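Local atomic coordinates of Lin2722 protein (PDB entry 3DS8), a protein that is of unknown function but belongs to the alpha/beta hydrolase superfamily and probably acts as a serine hydrolase. Residues 8-13 with 64-69; 47-52 with 85-90; 71-76 with 104-109; 79-84 with 119-124. All blocks are in the same frame, centred on the assembly; numbering follows the deposited sequence.

Contact 1: 8-13 with 64-69; sequences LIHGSG and FGFEQN. With SO4 (sulfate ion), chain C; SO4 (sulfate ion), chain B.
Phe64 N donates to Leu8 O at 3.0 Å, linking two neighbouring parallel strands at a point where the CA atoms of Ile9 and Phe64 lie 5.4 Å apart; water 1 bridges Leu8 O and Phe64 O. Beyond the strand ends the two chains meet again, where Gly13 N gives a bond of 2.8 Å to Asn69 O; the CA of Ser12 also leans on that oxygen. Between these two points the His10 ring takes over the bridging. Its NE2 accepts from Phe66 N at 3.0 Å, nearly straight at 171°, while the other nitrogen, ND1, donates to Gly11 O at 2.8 Å. Chi1 of 60° sets CG between the backbone N and the carbonyl carbon and swings the ring across to the other strand, and the two in-plane bonds fix the ring's rotation. Ile9 CG2 touches the edge of the Phe66 ring at CE2, 3.8 Å, and Trp76 stacks on Phe66. The amide of Asn69 is held by Gly14 O. Gly11 N binds one sulfate, which Ser18 OG also holds; Ser12 N and OG grip a second, shared with Asn103 N and His222 NE2. Both sulfates probably come from the crystallisation liquor. Even so, Ser12 N, in the loop after a central strand, and Asn103 N, next to the likely nucleophile Ser102, converge on one anion, an arrangement consistent with the oxyanion hole of alpha/beta hydrolases.

Contact 2: 47-52 with 85-90; sequences IKFEGK and EDLKSR
Phe49 reaches from the edge strand to helix 85-90 and brings the rim of its ring against the helix: CZ lies 3.8 Å from Asp86 CB, and CE1 is 4.1 Å from Leu87 CD1. Alongside it the extended Arg90 runs the opposite way, from helix to strand. With CG anti to the backbone N and the chain straight as far as NE, it carries its NH1 to Gly51 O at 3.2 Å, an N-H...O angle of 161°, with the carbonyl oxygen close to the guanidinium plane. On the way its CD passes Phe49 CE1 at 3.9 Å, and the guanidinium stands almost upright to the phenyl plane, at 84°. Ile47 covers the other end, its CG1 3.7 Å from Asp86 OD2. Further out, water 2 joins Lys52 NZ to Arg90 O. Beside them, on strand 36-42, Met39 touches Phe49 and Val41 touches Ile47, while Leu87 packs on Phe93. The segment axes are 10.6 Å apart and cross at -46°. Lys52 NZ is modelled 3.4 Å from Arg90 NH2, a doubtful placement that would bring two like charges together, probably unfavourably. The hydrogen bond to Gly51 O is the directed polar link across the contact, beside the apolar contact of Phe49 with Leu87.

Contact 3: 71-76 with 104-109; sequences ATPDDW and GGLALT
Pro73, in the first turn of helix 73-91, lies flank to flank with Leu106 of helix 103-114, and this is the tight spot: Pro73 CB and Leu106 CB are 3.5 Å apart, both side chains pointing the same way. The proline CG also meets Leu106 CD1 at 3.9 Å. The backbones come close here too, with the CA atoms of Pro73 and Ala107 only 4.6 Å apart, consistent with the small side chain of Ala107, whose CB rests 3.7 Å from Trp76 CB. Trp76 brings the rim of its indole to the other helix, CZ3 lying 3.6 Å from Gly104 N. Trp76 CG is anti to the carbonyl carbon (chi1 -81°), which carries the six-membered ring back toward the start of helix 103-114. That start is the probable nucleophile elbow of the alpha/beta hydrolase fold, with Ser102 as the likely nucleophile and Gly104 as the last glycine of its GxSxG sequence. The indole is fixed from outside as well, where NE1 donates to Gln68 O. The side away from helix 103-114 is polar at Asp74, which turns its side chain from that helix, with exposed Thr72 at the N-cap. There Thr72 donates through OG1 to Asp74 OD1 at 2.7 Å.

Contact 4: 79-84 with 119-124; sequences WLKIAM and KTVPTL
The loop leading into strand 123-130, one of the parallel strands of the central sheet, packs here against the middle of helix 73-91. Val121 makes the main contact from that loop. Its CG1 touches Lys81 CD at 3.5 Å and Met84 CB at 4.0 Å, and also lies 3.6 Å from Lys81 O, so one methyl sits in the notch between two successive turns of the helix. Lys81 passes Val121 at about a right angle, with its chain bent at chi2 (90°) so that the aliphatic part lies over the valine before the amino group moves on. That amino group forms a salt bridge with Glu85 one turn along, and through water 3 it approaches Thr120 OG1, though the threonine side of this link is weak; the hydroxyl bonds chiefly to Asp118. Pro122 fills the next position, its CD 3.8 Å from Met84 CB. Met84, modelled as selenomethionine, turns its end away from the loop toward Phe64 and Met96 on the sheet. Tyr111 of helix 103-114 backs both Met84 and Val121. Apolar toward the sheet, charged and hydrated at Lys81 and Thr120, the arrangement is that of a helix layered on the parallel sheet of an alpha/beta hydrolase, meeting the loop that enters a strand.

How the contacts relate
Helix 73-91 supplies one side of contacts 2, 3 and 4, and the strand just before it supplies one side of contact 1. Contacts 1, 3 and 4 are largely buried, whereas contact 2 lies at the surface by the outermost strand. Their chemistry follows: contact 1 is rich in directed polar bonds near the probable active site, contacts 3 and 4 rely on apolar packing, and contact 2 combines a phenyl ring with an arginine-carbonyl bond. Trp76 ties contact 1 to contact 3, whose centres are about 9 Å apart. Phe64 reaches Ala83 and Met84 of contact 4, and Lys88 NZ bonds to Lys119 O, joining contacts 2 and 4.

Contact 1: 8-13 with 64-69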
loop_
_atom_site.group_PDB
_atom_site.type_symbol
_atom_site.label_atom_id
_atom_site.label_comp_id
_atom_site.label_asym_id
_atom_site.label_seq_id
_atom_site.Cartn_x
_atom_site.Cartn_y
_atom_site.Cartn_z
ATOM N N LEU A 8 -6.054 -5.248 -2.848
ATOM C CA LEU A 8 -4.727 -5.435 -3.492
ATOM C C LEU A 8 -4.664 -4.551 -4.721
ATOM O O LEU A 8 -5.488 -4.656 -5.656
ATOM C CB LEU A 8 -4.496 -6.882 -3.912
ATOM C CG LEU A 8 -4.626 -7.892 -2.764
ATOM C CD1 LEU A 8 -4.422 -9.341 -3.332
ATOM C CD2 LEU A 8 -3.711 -7.561 -1.559
ATOM N N ILE A 9 -3.643 -3.694 -4.756
ATOM C CA ILE A 9 -3.491 -2.706 -5.833
ATOM C C ILE A 9 -2.123 -2.843 -6.507
ATOM O O ILE A 9 -1.092 -2.778 -5.835
ATOM C CB ILE A 9 -3.709 -1.263 -5.372
ATOM C CG1 ILE A 9 -5.060 -1.132 -4.681
ATOM C CG2 ILE A 9 -3.614 -0.326 -6.570
ATOM C CD1 ILE A 9 -5.437 0.276 -4.292
ATOM N N HIS A 10 -2.164 -3.004 -7.822
ATOM C CA HIS A 10 -0.991 -3.153 -8.674
ATOM C C HIS A 10 -0.172 -1.849 -8.799
ATOM O O HIS A 10 -0.634 -0.770 -8.398
ATOM C CB HIS A 10 -1.429 -3.660 -10.063
ATOM C CG HIS A 10 -2.388 -2.752 -10.772
ATOM N ND1 HIS A 10 -1.978 -1.634 -11.467
ATOM C CD2 HIS A 10 -3.741 -2.766 -10.843
ATOM C CE1 HIS A 10 -3.040 -1.038 -11.994
ATOM N NE2 HIS A 10 -4.119 -1.703 -11.629
ATOM N N GLY A 11 1.014 -2.003 -9.382
ATOM C CA GLY A 11 1.900 -0.921 -9.787
ATOM C C GLY A 11 1.560 -0.453 -11.184
ATOM O O GLY A 11 0.684 -1.017 -11.871
ATOM N N SER A 12 2.266 0.565 -11.640
ATOM C CA SER A 12 2.028 1.077 -12.972
ATOM C C SER A 12 2.377 -0.016 -13.984
ATOM O O SER A 12 3.332 -0.833 -13.785
ATOM C CB SER A 12 2.732 2.428 -13.205
ATOM O OG SER A 12 4.072 2.272 -13.567
ATOM N N GLY A 13 1.537 -0.118 -14.996
ATOM C CA GLY A 13 1.626 -1.154 -15.984
ATOM C C GLY A 13 0.944 -2.453 -15.612
ATOM O O GLY A 13 0.792 -3.358 -16.453
ATOM N N PHE A 64 -7.945 -5.356 -7.232
ATOM C CA PHE A 64 -8.340 -4.099 -7.863
ATOM C C PHE A 64 -7.538 -3.799 -9.128
ATOM O O PHE A 64 -6.326 -4.004 -9.163
ATOM C CB PHE A 64 -8.214 -2.950 -6.861
ATOM C CG PHE A 64 -9.033 -1.776 -7.221
ATOM C CD1 PHE A 64 -10.353 -1.698 -6.818
ATOM C CD2 PHE A 64 -8.504 -0.761 -7.994
ATOM C CE1 PHE A 64 -11.144 -0.634 -7.170
ATOM C CE2 PHE A 64 -9.286 0.328 -8.352
ATOM C CZ PHE A 64 -10.615 0.393 -7.947
ATOM N N GLY A 65 -8.200 -3.265 -10.153
ATOM C CA GLY A 65 -7.499 -2.900 -11.360
ATOM C C GLY A 65 -7.894 -1.525 -11.847
ATOM O O GLY A 65 -9.057 -1.233 -11.940
ATOM N N PHE A 66 -6.913 -0.709 -12.200
ATOM C CA PHE A 66 -7.148 0.539 -12.932
ATOM C C PHE A 66 -6.918 0.336 -14.425
ATOM O O PHE A 66 -5.795 0.018 -14.845
ATOM C CB PHE A 66 -6.175 1.604 -12.447
ATOM C CG PHE A 66 -6.377 2.025 -11.029
ATOM C CD1 PHE A 66 -7.394 2.892 -10.707
ATOM C CD2 PHE A 66 -5.562 1.546 -10.011
ATOM C CE1 PHE A 66 -7.594 3.306 -9.386
ATOM C CE2 PHE A 66 -5.786 1.905 -8.693
ATOM C CZ PHE A 66 -6.793 2.832 -8.385
ATOM N N GLU A 67 -7.940 0.557 -15.256
ATOM C CA GLU A 67 -7.737 0.439 -16.714
ATOM C C GLU A 67 -6.658 1.430 -17.199
ATOM O O GLU A 67 -5.866 1.124 -18.106
ATOM C CB GLU A 67 -9.013 0.736 -17.493
ATOM C CG GLU A 67 -8.782 0.564 -19.005
ATOM C CD GLU A 67 -10.007 0.132 -19.826
ATOM O OE1 GLU A 67 -11.160 0.194 -19.337
ATOM O OE2 GLU A 67 -9.782 -0.288 -20.990
ATOM N N GLN A 68 -6.655 2.608 -16.599
ATOM C CA GLN A 68 -5.641 3.625 -16.864
ATOM C C GLN A 68 -4.465 3.344 -15.942
ATOM O O GLN A 68 -4.292 3.984 -14.904
ATOM C CB GLN A 68 -6.201 5.037 -16.681
ATOM C CG GLN A 68 -7.133 5.438 -17.837
ATOM C CD GLN A 68 -8.564 5.097 -17.601
ATOM O OE1 GLN A 68 -9.052 5.210 -16.475
ATOM N NE2 GLN A 68 -9.282 4.731 -18.671
ATOM N N ASN A 69 -3.672 2.358 -16.345
ATOM C CA ASN A 69 -2.713 1.693 -15.440
ATOM C C ASN A 69 -1.338 2.356 -15.412
ATOM O O ASN A 69 -0.400 1.850 -14.788
ATOM C CB ASN A 69 -2.668 0.175 -15.724
ATOM C CG ASN A 69 -1.941 -0.183 -17.027
ATOM O OD1 ASN A 69 -1.740 0.656 -17.877
ATOM N ND2 ASN A 69 -1.631 -1.473 -17.211
HETATM S S SO4 C . 2.886 -4.804 -11.155
HETATM O O1 SO4 C . 2.188 -4.717 -10.004
HETATM O O2 SO4 C . 4.352 -5.024 -10.956
HETATM O O3 SO4 C . 2.403 -5.948 -11.954
HETATM O O4 SO4 C . 2.748 -3.540 -11.941
HETATM S S SO4 B . 5.560 2.397 -10.339
HETATM O O1 SO4 B . 6.059 3.209 -9.207
HETATM O O2 SO4 B . 6.451 1.285 -10.615
HETATM O O3 SO4 B . 4.246 1.819 -10.031
HETATM O O4 SO4 B . 5.487 3.291 -11.534
HETATM O O HOH W 1 -4.188 -5.404 -8.217
#

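Contact 2: 47-52 with 85-90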
loop_
_atom_site.group_PDB
_atom_site.type_symbol
_atom_site.label_atom_id
_atom_site.label_comp_id
_atom_site.label_asym_id
_atom_site.label_seq_id
_atom_site.Cartn_x
_atom_site.Cartn_y
_atom_site.Cartn_z
ATOM N N ILE A 47 -17.381 1.181 -13.630
ATOM C CA ILE A 47 -16.932 0.398 -12.467
ATOM C C ILE A 47 -17.462 -1.016 -12.700
ATOM O O ILE A 47 -18.624 -1.181 -13.010
ATOM C CB ILE A 47 -17.556 0.917 -11.152
ATOM C CG1 ILE A 47 -17.061 2.312 -10.797
ATOM C CG2 ILE A 47 -17.232 -0.022 -9.962
ATOM C CD1 ILE A 47 -15.610 2.379 -10.580
ATOM N N LYS A 48 -16.632 -2.011 -12.503
ATOM C CA LYS A 48 -17.035 -3.391 -12.742
ATOM C C LYS A 48 -16.659 -4.218 -11.562
ATOM O O LYS A 48 -15.534 -4.088 -11.078
ATOM C CB LYS A 48 -16.314 -3.941 -13.954
ATOM C CG LYS A 48 -16.777 -5.337 -14.348
ATOM C CD LYS A 48 -15.932 -5.989 -15.522
ATOM C CE LYS A 48 -15.315 -4.955 -16.501
ATOM N NZ LYS A 48 -14.781 -5.640 -17.748
ATOM N N PHE A 49 -17.598 -5.048 -11.118
ATOM C CA PHE A 49 -17.393 -6.041 -10.066
ATOM C C PHE A 49 -17.532 -7.400 -10.737
ATOM O O PHE A 49 -18.496 -7.624 -11.503
ATOM C CB PHE A 49 -18.524 -6.061 -9.020
ATOM C CG PHE A 49 -18.710 -4.803 -8.214
ATOM C CD1 PHE A 49 -18.409 -4.794 -6.855
ATOM C CD2 PHE A 49 -19.290 -3.685 -8.775
ATOM C CE1 PHE A 49 -18.654 -3.651 -6.066
ATOM C CE2 PHE A 49 -19.529 -2.516 -7.994
ATOM C CZ PHE A 49 -19.210 -2.508 -6.646
ATOM N N GLU A 50 -16.618 -8.305 -10.416
ATOM C CA GLU A 50 -16.739 -9.725 -10.797
ATOM C C GLU A 50 -16.628 -10.573 -9.548
ATOM O O GLU A 50 -15.602 -10.547 -8.848
ATOM C CB GLU A 50 -15.641 -10.111 -11.774
ATOM C CG GLU A 50 -15.713 -9.366 -13.103
ATOM C CD GLU A 50 -14.435 -9.555 -13.942
ATOM O OE1 GLU A 50 -13.411 -8.835 -13.704
ATOM O OE2 GLU A 50 -14.466 -10.435 -14.840
ATOM N N GLY A 51 -17.704 -11.298 -9.249
ATOM C CA GLY A 51 -17.790 -12.129 -8.068
ATOM C C GLY A 51 -18.779 -11.555 -7.063
ATOM O O GLY A 51 -19.308 -10.464 -7.248
ATOM N N LYS A 52 -19.023 -12.283 -6.004
ATOM C CA LYS A 52 -19.953 -11.875 -4.976
ATOM C C LYS A 52 -19.381 -12.377 -3.671
ATOM O O LYS A 52 -19.032 -13.555 -3.577
ATOM C CB LYS A 52 -21.314 -12.537 -5.207
ATOM C CG LYS A 52 -22.353 -12.299 -4.090
ATOM C CD LYS A 52 -22.842 -10.875 -4.164
ATOM C CE LYS A 52 -23.694 -10.413 -2.965
ATOM N NZ LYS A 52 -24.524 -9.235 -3.348
ATOM N N GLU A 85 -16.857 3.898 -2.767
ATOM C CA GLU A 85 -18.240 4.314 -2.438
ATOM C C GLU A 85 -19.206 3.202 -2.881
ATOM O O GLU A 85 -20.140 2.856 -2.163
ATOM C CB GLU A 85 -18.630 5.650 -3.076
ATOM C CG GLU A 85 -17.911 6.814 -2.481
ATOM C CD GLU A 85 -18.098 8.124 -3.284
ATOM O OE1 GLU A 85 -18.187 8.082 -4.534
ATOM O OE2 GLU A 85 -18.109 9.201 -2.662
ATOM N N ASP A 86 -18.958 2.624 -4.050
ATOM C CA ASP A 86 -19.832 1.547 -4.549
ATOM C C ASP A 86 -19.655 0.275 -3.738
ATOM O O ASP A 86 -20.648 -0.402 -3.425
ATOM C CB ASP A 86 -19.526 1.255 -6.019
ATOM C CG ASP A 86 -20.051 2.313 -6.944
ATOM O OD1 ASP A 86 -20.887 3.147 -6.512
ATOM O OD2 ASP A 86 -19.658 2.288 -8.133
ATOM N N LEU A 87 -18.413 -0.062 -3.397
ATOM C CA LEU A 87 -18.153 -1.257 -2.567
ATOM C C LEU A 87 -18.867 -1.173 -1.233
ATOM O O LEU A 87 -19.520 -2.138 -0.818
ATOM C CB LEU A 87 -16.668 -1.446 -2.332
ATOM C CG LEU A 87 -16.258 -2.753 -1.631
ATOM C CD1 LEU A 87 -16.659 -4.043 -2.451
ATOM C CD2 LEU A 87 -14.778 -2.759 -1.305
ATOM N N LYS A 88 -18.759 -0.016 -0.576
ATOM C CA LYS A 88 -19.380 0.172 0.742
ATOM C C LYS A 88 -20.910 0.164 0.590
ATOM O O LYS A 88 -21.637 -0.398 1.432
ATOM C CB LYS A 88 -18.902 1.445 1.439
ATOM C CG LYS A 88 -19.427 1.565 2.911
ATOM C CD LYS A 88 -18.712 2.604 3.757
ATOM C CE LYS A 88 -19.223 2.610 5.195
ATOM N NZ LYS A 88 -20.461 3.376 5.238
ATOM N N SER A 89 -21.401 0.792 -0.478
ATOM C CA SER A 89 -22.828 0.765 -0.742
ATOM C C SER A 89 -23.356 -0.647 -0.860
ATOM O O SER A 89 -24.421 -0.960 -0.284
ATOM C CB SER A 89 -23.173 1.548 -1.998
ATOM O OG SER A 89 -24.573 1.616 -2.125
ATOM N N ARG A 90 -22.653 -1.486 -1.613
ATOM C CA ARG A 90 -23.034 -2.897 -1.812
ATOM C C ARG A 90 -22.910 -3.749 -0.550
ATOM O O ARG A 90 -23.829 -4.511 -0.251
ATOM C CB ARG A 90 -22.198 -3.525 -2.948
ATOM C CG ARG A 90 -22.522 -4.978 -3.264
ATOM C CD ARG A 90 -21.698 -5.556 -4.435
ATOM N NE ARG A 90 -22.316 -6.803 -4.918
ATOM C CZ ARG A 90 -21.737 -7.748 -5.671
ATOM N NH1 ARG A 90 -20.472 -7.692 -6.043
ATOM N NH2 ARG A 90 -22.480 -8.783 -6.041
HETATM O O HOH W 2 -24.807 -6.996 -1.072
#

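Contact 3: 71-76 with 104-109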
loop_
_atom_site.group_PDB
_atom_site.type_symbol
_atom_site.label_atom_id
_atom_site.label_comp_id
_atom_site.label_asym_id
_atom_site.label_seq_id
_atom_site.Cartn_x
_atom_site.Cartn_y
_atom_site.Cartn_z
ATOM N N ALA A 71 -1.503 5.968 -14.911
ATOM C CA ALA A 71 -1.864 7.285 -14.386
ATOM C C ALA A 71 -1.225 7.603 -13.043
ATOM O O ALA A 71 -0.654 6.735 -12.352
ATOM C CB ALA A 71 -3.449 7.405 -14.294
ATOM N N THR A 72 -1.360 8.864 -12.620
ATOM C CA THR A 72 -0.708 9.332 -11.406
ATOM C C THR A 72 -1.402 8.741 -10.181
ATOM O O THR A 72 -2.590 8.446 -10.201
ATOM C CB THR A 72 -0.783 10.878 -11.271
ATOM O OG1 THR A 72 -2.151 11.288 -11.077
ATOM C CG2 THR A 72 -0.242 11.530 -12.536
ATOM N N PRO A 73 -0.647 8.579 -9.107
ATOM C CA PRO A 73 -1.249 7.978 -7.931
ATOM C C PRO A 73 -2.385 8.820 -7.362
ATOM O O PRO A 73 -3.313 8.247 -6.772
ATOM C CB PRO A 73 -0.103 7.831 -6.959
ATOM C CG PRO A 73 0.993 8.637 -7.453
ATOM C CD PRO A 73 0.787 8.878 -8.927
ATOM N N ASP A 74 -2.336 10.149 -7.516
ATOM C CA ASP A 74 -3.465 10.936 -7.020
ATOM C C ASP A 74 -4.702 10.782 -7.887
ATOM O O ASP A 74 -5.831 10.780 -7.354
ATOM C CB ASP A 74 -3.104 12.401 -6.696
ATOM C CG ASP A 74 -2.580 13.171 -7.841
ATOM O OD1 ASP A 74 -1.979 12.603 -8.759
ATOM O OD2 ASP A 74 -2.704 14.423 -7.765
ATOM N N ASP A 75 -4.538 10.573 -9.200
ATOM C CA ASP A 75 -5.700 10.186 -10.030
ATOM C C ASP A 75 -6.260 8.805 -9.626
ATOM O O ASP A 75 -7.506 8.626 -9.481
ATOM C CB ASP A 75 -5.358 10.191 -11.495
ATOM C CG ASP A 75 -5.351 11.618 -12.078
ATOM O OD1 ASP A 75 -5.909 12.534 -11.464
ATOM O OD2 ASP A 75 -4.786 11.809 -13.122
ATOM N N TRP A 76 -5.359 7.866 -9.403
ATOM C CA TRP A 76 -5.774 6.548 -8.900
ATOM C C TRP A 76 -6.584 6.670 -7.592
ATOM O O TRP A 76 -7.624 6.021 -7.430
ATOM C CB TRP A 76 -4.568 5.637 -8.686
ATOM C CG TRP A 76 -4.076 4.980 -9.922
ATOM C CD1 TRP A 76 -4.408 5.242 -11.211
ATOM C CD2 TRP A 76 -3.122 3.927 -9.956
ATOM N NE1 TRP A 76 -3.700 4.409 -12.069
ATOM C CE2 TRP A 76 -2.907 3.585 -11.310
ATOM C CE3 TRP A 76 -2.449 3.214 -8.955
ATOM C CZ2 TRP A 76 -2.009 2.578 -11.699
ATOM C CZ3 TRP A 76 -1.571 2.197 -9.341
ATOM C CH2 TRP A 76 -1.346 1.910 -10.701
ATOM N N GLY A 104 0.670 1.745 -6.567
ATOM C CA GLY A 104 -0.505 1.322 -5.776
ATOM C C GLY A 104 -0.429 1.685 -4.334
ATOM O O GLY A 104 -1.441 2.069 -3.714
ATOM N N GLY A 105 0.760 1.552 -3.758
ATOM C CA GLY A 105 0.991 2.051 -2.382
ATOM C C GLY A 105 0.866 3.559 -2.239
ATOM O O GLY A 105 0.350 4.044 -1.228
ATOM N N LEU A 106 1.273 4.320 -3.258
ATOM C CA LEU A 106 1.085 5.769 -3.266
ATOM C C LEU A 106 -0.404 6.156 -3.326
ATOM O O LEU A 106 -0.840 7.047 -2.638
ATOM C CB LEU A 106 1.859 6.443 -4.385
ATOM C CG LEU A 106 3.376 6.216 -4.439
ATOM C CD1 LEU A 106 4.003 6.885 -5.662
ATOM C CD2 LEU A 106 3.962 6.681 -3.107
ATOM N N ALA A 107 -1.163 5.460 -4.159
ATOM C CA ALA A 107 -2.613 5.672 -4.238
ATOM C C ALA A 107 -3.291 5.438 -2.886
ATOM O O ALA A 107 -4.124 6.256 -2.433
ATOM C CB ALA A 107 -3.223 4.763 -5.343
ATOM N N LEU A 108 -2.892 4.383 -2.184
ATOM C CA LEU A 108 -3.420 4.156 -0.853
ATOM C C LEU A 108 -3.064 5.270 0.131
ATOM O O LEU A 108 -3.805 5.508 1.070
ATOM C CB LEU A 108 -2.960 2.801 -0.321
ATOM C CG LEU A 108 -3.537 1.536 -0.971
ATOM C CD1 LEU A 108 -2.791 0.277 -0.505
ATOM C CD2 LEU A 108 -5.054 1.436 -0.699
ATOM N N THR A 109 -1.868 5.845 -0.008
ATOM C CA THR A 109 -1.404 6.892 0.893
ATOM C C THR A 109 -2.203 8.199 0.665
ATOM O O THR A 109 -2.691 8.830 1.620
ATOM C CB THR A 109 0.097 7.110 0.715
ATOM O OG1 THR A 109 0.775 5.875 0.985
ATOM C CG2 THR A 109 0.638 8.240 1.645
#

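Contact 4: 79-84 with 119-124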
loop_
_atom_site.group_PDB
_atom_site.type_symbol
_atom_site.label_atom_id
_atom_site.label_comp_id
_atom_site.label_asym_id
_atom_site.label_seq_id
_atom_site.Cartn_x
_atom_site.Cartn_y
_atom_site.Cartn_z
ATOM N N TRP A 79 -10.109 7.823 -8.251
ATOM C CA TRP A 79 -10.891 6.749 -8.873
ATOM C C TRP A 79 -11.200 5.609 -7.888
ATOM O O TRP A 79 -12.305 5.040 -7.898
ATOM C CB TRP A 79 -10.199 6.220 -10.120
ATOM C CG TRP A 79 -9.961 7.261 -11.131
ATOM C CD1 TRP A 79 -10.687 8.407 -11.337
ATOM C CD2 TRP A 79 -8.916 7.265 -12.099
ATOM N NE1 TRP A 79 -10.118 9.151 -12.367
ATOM C CE2 TRP A 79 -9.035 8.462 -12.851
ATOM C CE3 TRP A 79 -7.888 6.389 -12.403
ATOM C CZ2 TRP A 79 -8.159 8.772 -13.901
ATOM C CZ3 TRP A 79 -7.004 6.713 -13.437
ATOM C CH2 TRP A 79 -7.166 7.865 -14.188
ATOM N N LEU A 80 -10.232 5.297 -7.037
ATOM C CA LEU A 80 -10.433 4.320 -5.968
ATOM C C LEU A 80 -11.567 4.751 -5.039
ATOM O O LEU A 80 -12.424 3.930 -4.702
ATOM C CB LEU A 80 -9.135 4.129 -5.188
ATOM C CG LEU A 80 -9.131 3.171 -3.996
ATOM C CD1 LEU A 80 -9.470 1.769 -4.486
ATOM C CD2 LEU A 80 -7.770 3.211 -3.325
ATOM N N LYS A 81 -11.580 6.021 -4.630
ATOM C CA LYS A 81 -12.672 6.553 -3.793
ATOM C C LYS A 81 -14.040 6.313 -4.417
ATOM O O LYS A 81 -14.963 5.871 -3.768
ATOM C CB LYS A 81 -12.487 8.067 -3.536
ATOM C CG LYS A 81 -13.765 8.904 -3.200
ATOM C CD LYS A 81 -14.000 8.926 -1.762
ATOM C CE LYS A 81 -15.005 10.010 -1.332
ATOM N NZ LYS A 81 -15.916 10.659 -2.337
ATOM N N ILE A 82 -14.161 6.589 -5.708
ATOM C CA ILE A 82 -15.430 6.416 -6.410
ATOM C C ILE A 82 -15.863 4.947 -6.341
ATOM O O ILE A 82 -17.020 4.638 -6.042
ATOM C CB ILE A 82 -15.333 6.904 -7.875
ATOM C CG1 ILE A 82 -15.127 8.439 -7.900
ATOM C CG2 ILE A 82 -16.569 6.496 -8.680
ATOM C CD1 ILE A 82 -14.697 8.991 -9.272
ATOM N N ALA A 83 -14.918 4.061 -6.580
ATOM C CA ALA A 83 -15.164 2.617 -6.523
ATOM C C ALA A 83 -15.441 2.126 -5.091
ATOM O O ALA A 83 -16.310 1.248 -4.872
ATOM C CB ALA A 83 -13.992 1.879 -7.133
HETATM N N MSE A 84 -14.719 2.665 -4.124
HETATM C CA MSE A 84 -14.964 2.329 -2.709
HETATM C C MSE A 84 -16.330 2.803 -2.206
HETATM O O MSE A 84 -16.920 2.118 -1.358
HETATM C CB MSE A 84 -13.874 2.883 -1.804
HETATM C CG MSE A 84 -12.528 2.252 -2.032
HETATM SE SE MSE A 84 -12.551 0.249 -1.826
HETATM C CE MSE A 84 -12.820 -0.285 -3.740
ATOM N N LYS A 119 -17.433 8.973 5.697
ATOM C CA LYS A 119 -18.254 7.815 6.049
ATOM C C LYS A 119 -18.843 7.075 4.843
ATOM O O LYS A 119 -19.387 6.002 4.999
ATOM C CB LYS A 119 -19.376 8.235 7.009
ATOM C CG LYS A 119 -18.848 8.641 8.386
ATOM C CD LYS A 119 -19.879 9.405 9.180
ATOM C CE LYS A 119 -19.289 9.925 10.507
ATOM N NZ LYS A 119 -20.029 11.118 10.991
ATOM N N THR A 120 -18.731 7.634 3.641
ATOM C CA THR A 120 -19.234 6.943 2.445
ATOM C C THR A 120 -18.243 5.929 1.864
ATOM O O THR A 120 -18.592 5.179 0.955
ATOM C CB THR A 120 -19.607 7.929 1.329
ATOM O OG1 THR A 120 -18.407 8.532 0.808
ATOM C CG2 THR A 120 -20.621 8.961 1.853
ATOM N N VAL A 121 -17.002 5.917 2.358
ATOM C CA VAL A 121 -16.059 4.871 1.941
ATOM C C VAL A 121 -15.450 4.167 3.163
ATOM O O VAL A 121 -15.433 4.748 4.243
ATOM C CB VAL A 121 -14.922 5.447 1.039
ATOM C CG1 VAL A 121 -15.503 6.129 -0.208
ATOM C CG2 VAL A 121 -14.042 6.418 1.829
ATOM N N PRO A 122 -14.928 2.939 2.979
ATOM C CA PRO A 122 -14.322 2.283 4.137
ATOM C C PRO A 122 -13.065 3.020 4.612
ATOM O O PRO A 122 -12.282 3.536 3.810
ATOM C CB PRO A 122 -14.020 0.891 3.627
ATOM C CG PRO A 122 -14.859 0.741 2.366
ATOM C CD PRO A 122 -14.826 2.083 1.789
ATOM N N THR A 123 -12.870 3.069 5.914
ATOM C CA THR A 123 -11.688 3.720 6.456
ATOM C C THR A 123 -10.512 2.741 6.257
ATOM O O THR A 123 -10.647 1.556 6.563
ATOM C CB THR A 123 -11.804 3.968 7.962
ATOM O OG1 THR A 123 -12.003 2.725 8.617
ATOM C CG2 THR A 123 -12.945 4.806 8.297
ATOM N N LEU A 124 -9.379 3.225 5.762
ATOM C CA LEU A 124 -8.180 2.369 5.638
ATOM C C LEU A 124 -7.615 2.139 7.038
ATOM O O LEU A 124 -7.471 3.062 7.823
ATOM C CB LEU A 124 -7.125 3.035 4.760
ATOM C CG LEU A 124 -5.982 2.227 4.225
ATOM C CD1 LEU A 124 -6.452 1.031 3.384
ATOM C CD2 LEU A 124 -5.085 3.194 3.388
HETATM O O HOH W 3 -17.757 11.550 -0.438
#